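Local coordinates for protein CT_858 (Chlamydia trachomatis, PDB 3DOR), which is probably a serine-type endopeptidase, the secreted chlamydial protease CPAF, which combines a PDZ domain with an S41-family peptidase domain, at residues T331-S345 with K455-A469. Residues are numbered along the deposited sequence; the frame is centred on the assembly and turned at random.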
# COMPACT_ATOMS: atom_id res chain seq x y z
N THR B 331 26.20 -16.55 -31.94
CA THR B 331 26.14 -15.19 -32.42
C THR B 331 27.51 -14.49 -32.32
O THR B 331 28.39 -14.94 -31.58
CB THR B 331 25.04 -14.50 -31.56
OG1 THR B 331 24.03 -13.96 -32.40
CG2 THR B 331 25.62 -13.49 -30.65
N GLU B 332 27.70 -13.42 -33.08
CA GLU B 332 28.96 -12.65 -33.06
C GLU B 332 28.77 -11.29 -32.37
O GLU B 332 29.73 -10.66 -31.95
CB GLU B 332 29.48 -12.41 -34.48
CG GLU B 332 29.97 -13.65 -35.22
CD GLU B 332 30.25 -13.37 -36.70
OE1 GLU B 332 31.17 -12.58 -37.00
OE2 GLU B 332 29.55 -13.94 -37.55
N ALA B 333 27.54 -10.82 -32.31
CA ALA B 333 27.23 -9.54 -31.68
C ALA B 333 25.75 -9.59 -31.31
O ALA B 333 25.04 -10.48 -31.78
CB ALA B 333 27.50 -8.38 -32.63
N LEU B 334 25.30 -8.64 -30.51
CA LEU B 334 23.92 -8.63 -30.05
C LEU B 334 23.32 -7.22 -30.10
O LEU B 334 23.90 -6.26 -29.60
CB LEU B 334 23.87 -9.12 -28.61
CG LEU B 334 22.62 -9.71 -27.92
CD1 LEU B 334 22.57 -9.16 -26.51
CD2 LEU B 334 21.34 -9.41 -28.66
N ILE B 335 22.14 -7.12 -30.70
CA ILE B 335 21.43 -5.85 -30.75
C ILE B 335 20.31 -5.94 -29.71
O ILE B 335 19.52 -6.89 -29.72
CB ILE B 335 20.80 -5.59 -32.12
CG1 ILE B 335 21.90 -5.41 -33.18
CG2 ILE B 335 19.93 -4.33 -32.05
CD1 ILE B 335 21.36 -5.32 -34.59
N ILE B 336 20.26 -4.96 -28.81
CA ILE B 336 19.22 -4.92 -27.79
C ILE B 336 18.33 -3.72 -28.04
O ILE B 336 18.78 -2.56 -27.96
CB ILE B 336 19.84 -4.81 -26.37
CG1 ILE B 336 20.61 -6.09 -26.03
CG2 ILE B 336 18.74 -4.55 -25.32
CD1 ILE B 336 21.27 -6.06 -24.67
N ASP B 337 17.07 -3.97 -28.38
CA ASP B 337 16.14 -2.88 -28.62
C ASP B 337 15.51 -2.55 -27.27
O ASP B 337 14.76 -3.35 -26.72
CB ASP B 337 15.04 -3.30 -29.60
CG ASP B 337 13.92 -2.27 -29.70
OD1 ASP B 337 12.86 -2.60 -30.26
OD2 ASP B 337 14.12 -1.12 -29.22
N GLN B 338 15.82 -1.38 -26.74
CA GLN B 338 15.28 -1.00 -25.45
C GLN B 338 14.41 0.26 -25.55
O GLN B 338 14.13 0.90 -24.53
CB GLN B 338 16.42 -0.76 -24.47
CG GLN B 338 15.98 -0.75 -23.05
CD GLN B 338 16.60 0.35 -22.23
OE1 GLN B 338 16.84 0.18 -21.04
NE2 GLN B 338 16.86 1.50 -22.86
N THR B 339 13.99 0.62 -26.76
CA THR B 339 13.15 1.80 -26.97
C THR B 339 11.76 1.65 -26.34
O THR B 339 11.32 0.53 -26.07
CB THR B 339 12.95 2.08 -28.47
OG1 THR B 339 12.38 0.92 -29.11
CG2 THR B 339 14.28 2.39 -29.14
N ASN B 340 11.07 2.77 -26.11
CA ASN B 340 9.71 2.73 -25.56
C ASN B 340 9.60 1.77 -24.37
O ASN B 340 8.82 0.81 -24.39
CB ASN B 340 8.73 2.30 -26.65
CG ASN B 340 8.48 3.38 -27.69
OD1 ASN B 340 9.15 4.41 -27.72
ND2 ASN B 340 7.49 3.15 -28.54
N ASN B 341 10.38 2.04 -23.34
CA ASN B 341 10.45 1.21 -22.16
C ASN B 341 10.25 2.16 -20.97
O ASN B 341 11.01 3.10 -20.79
CB ASN B 341 11.83 0.56 -22.12
CG ASN B 341 12.01 -0.36 -20.95
OD1 ASN B 341 11.64 -0.04 -19.83
ND2 ASN B 341 12.60 -1.53 -21.20
N PRO B 342 9.23 1.89 -20.13
CA PRO B 342 8.88 2.70 -18.95
C PRO B 342 9.75 2.58 -17.70
O PRO B 342 9.52 3.29 -16.73
CB PRO B 342 7.45 2.26 -18.66
CG PRO B 342 7.55 0.77 -18.91
CD PRO B 342 8.34 0.72 -20.23
N GLY B 343 10.73 1.68 -17.72
CA GLY B 343 11.56 1.51 -16.54
C GLY B 343 10.96 0.41 -15.67
O GLY B 343 10.29 -0.48 -16.19
N GLY B 344 11.19 0.46 -14.36
CA GLY B 344 10.63 -0.56 -13.50
C GLY B 344 11.42 -0.86 -12.24
O GLY B 344 11.71 0.04 -11.44
N SER B 345 11.77 -2.13 -12.07
CA SER B 345 12.51 -2.60 -10.90
C SER B 345 14.02 -2.56 -11.06
O SER B 345 14.57 -3.16 -11.99
CB SER B 345 12.07 -4.03 -10.55
OG SER B 345 12.82 -4.56 -9.46
N LYS B 455 30.32 -10.67 -25.96
CA LYS B 455 30.60 -10.18 -27.30
C LYS B 455 30.07 -8.76 -27.46
O LYS B 455 29.41 -8.24 -26.56
CB LYS B 455 30.00 -11.13 -28.33
CG LYS B 455 30.60 -12.50 -28.19
CD LYS B 455 30.02 -13.52 -29.13
CE LYS B 455 30.52 -14.92 -28.72
NZ LYS B 455 30.27 -15.92 -29.76
N PRO B 456 30.35 -8.10 -28.59
CA PRO B 456 29.84 -6.73 -28.74
C PRO B 456 28.32 -6.59 -28.66
O PRO B 456 27.57 -7.46 -29.07
CB PRO B 456 30.45 -6.26 -30.07
CG PRO B 456 30.92 -7.52 -30.74
CD PRO B 456 31.35 -8.41 -29.63
N ILE B 457 27.90 -5.46 -28.10
CA ILE B 457 26.50 -5.16 -27.92
C ILE B 457 26.15 -3.77 -28.41
O ILE B 457 26.89 -2.80 -28.17
CB ILE B 457 26.11 -5.22 -26.41
CG1 ILE B 457 26.38 -6.61 -25.84
CG2 ILE B 457 24.63 -4.87 -26.24
CD1 ILE B 457 26.14 -6.72 -24.34
N CYS B 458 25.02 -3.67 -29.10
CA CYS B 458 24.53 -2.40 -29.58
C CYS B 458 23.14 -2.22 -28.97
O CYS B 458 22.24 -3.03 -29.23
CB CYS B 458 24.43 -2.38 -31.10
SG CYS B 458 23.70 -0.86 -31.74
N VAL B 459 22.96 -1.18 -28.16
CA VAL B 459 21.67 -0.92 -27.53
C VAL B 459 20.95 0.21 -28.24
O VAL B 459 21.52 1.28 -28.48
CB VAL B 459 21.83 -0.51 -26.03
CG1 VAL B 459 20.46 -0.35 -25.38
CG2 VAL B 459 22.64 -1.54 -25.29
N LEU B 460 19.68 -0.02 -28.56
CA LEU B 460 18.86 0.99 -29.23
C LEU B 460 18.01 1.67 -28.17
O LEU B 460 17.33 1.01 -27.37
CB LEU B 460 17.95 0.34 -30.28
CG LEU B 460 18.63 -0.64 -31.23
CD1 LEU B 460 17.57 -1.23 -32.14
CD2 LEU B 460 19.74 0.06 -32.04
N ILE B 461 18.03 3.00 -28.18
CA ILE B 461 17.29 3.81 -27.20
C ILE B 461 16.56 4.97 -27.87
O ILE B 461 16.86 5.36 -29.00
CB ILE B 461 18.26 4.45 -26.18
CG1 ILE B 461 19.21 5.41 -26.92
CG2 ILE B 461 19.09 3.36 -25.48
CD1 ILE B 461 20.02 6.33 -25.99
N ASN B 462 15.58 5.53 -27.17
CA ASN B 462 14.89 6.69 -27.70
C ASN B 462 14.37 7.57 -26.56
O ASN B 462 14.64 7.30 -25.38
CB ASN B 462 13.77 6.29 -28.69
CG ASN B 462 12.55 5.70 -28.01
OD1 ASN B 462 11.49 5.60 -28.63
ND2 ASN B 462 12.68 5.30 -26.75
N GLU B 463 13.66 8.63 -26.93
CA GLU B 463 13.15 9.60 -25.96
C GLU B 463 12.03 9.08 -25.08
O GLU B 463 11.56 9.81 -24.19
CB GLU B 463 12.70 10.88 -26.68
CG GLU B 463 11.30 10.84 -27.27
CD GLU B 463 11.18 9.98 -28.51
OE1 GLU B 463 10.05 9.79 -29.01
OE2 GLU B 463 12.22 9.50 -28.99
N GLN B 464 11.59 7.85 -25.33
CA GLN B 464 10.56 7.26 -24.51
C GLN B 464 11.10 6.14 -23.62
O GLN B 464 10.44 5.12 -23.40
CB GLN B 464 9.38 6.77 -25.36
CG GLN B 464 8.57 7.93 -25.98
CD GLN B 464 7.24 7.48 -26.56
OE1 GLN B 464 7.17 6.52 -27.33
NE2 GLN B 464 6.18 8.20 -26.21
N ASP B 465 12.32 6.34 -23.13
CA ASP B 465 12.99 5.42 -22.20
C ASP B 465 13.07 6.17 -20.87
O ASP B 465 13.65 7.26 -20.81
CB ASP B 465 14.41 5.09 -22.68
CG ASP B 465 14.41 4.03 -23.73
OD1 ASP B 465 13.48 3.20 -23.72
OD2 ASP B 465 15.34 4.02 -24.56
N PHE B 466 12.51 5.58 -19.82
CA PHE B 466 12.49 6.22 -18.50
C PHE B 466 13.09 5.36 -17.38
O PHE B 466 13.11 4.14 -17.48
CB PHE B 466 11.05 6.58 -18.12
CG PHE B 466 10.28 7.29 -19.21
CD1 PHE B 466 9.74 6.58 -20.28
CD2 PHE B 466 10.08 8.68 -19.16
CE1 PHE B 466 9.02 7.23 -21.29
CE2 PHE B 466 9.36 9.34 -20.17
CZ PHE B 466 8.82 8.61 -21.24
N SER B 467 13.53 6.02 -16.31
CA SER B 467 14.14 5.39 -15.13
C SER B 467 15.10 4.24 -15.42
O SER B 467 16.21 4.48 -15.91
CB SER B 467 13.06 4.95 -14.12
OG SER B 467 12.06 4.15 -14.73
N CYS B 468 14.71 3.00 -15.13
CA CYS B 468 15.62 1.89 -15.42
C CYS B 468 16.03 1.88 -16.89
O CYS B 468 17.13 1.45 -17.21
CB CYS B 468 15.00 0.55 -15.02
SG CYS B 468 14.89 0.32 -13.22
N ALA B 469 15.15 2.36 -17.78
CA ALA B 469 15.46 2.43 -19.22
C ALA B 469 16.41 3.60 -19.51
O ALA B 469 16.95 3.73 -20.62
CB ALA B 469 14.18 2.54 -20.04
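Strands 333-337 and 457-461 pair in parallel, their axes 15° apart, through five backbone hydrogen bonds that run alternately from Leu-334 N to Pro-456 O and on to Gln-338 N and Leu-460 O; the straightest joins Leu-460 N to Ile-336 O (2.8 Å, 172°). Ahead of the strands, the extended Lys-455 chain brings NZ 2.8 Å from Thr-331 O, a hydrogen bond almost collinear with the carbonyl.

Apolar side chains meet on both faces. Ile-336 CD1 lies against Ile-457 CG2 on one, while Leu-460 CD1 reaches Ile-335 CG2 at 3.9 Å on the other.

Beyond the strands the contacts turn polar. With CG anti to the backbone N (chi1 -163°) and the chain bent at chi2, Gln-338 lays its amide beside Ala-469, where NE2 donates to a lone pair of the Ala-469 carbonyl (3.2 Å). Its OE1 is bound by Tyr-301 OH. The Asp-465 carboxylate lies close to Gln-338, and its OD2 accepts from Asn-462 N (3.0 Å), a donor that comes from above the carboxylate plane. Further on, Phe-466 N donates to Asn-341 O (3.1 Å), and Asn-341 OD1 closes an Asx turn onto Gly-343 N.

The paired strands lie inside the mixed sheet of the S41 peptidase domain, flanked by strands 290-297 and 483-486. Helix 468-478 covers the Gln-338 and Val-459 face; helix 549-564 packs on Ile-335 and Leu-460.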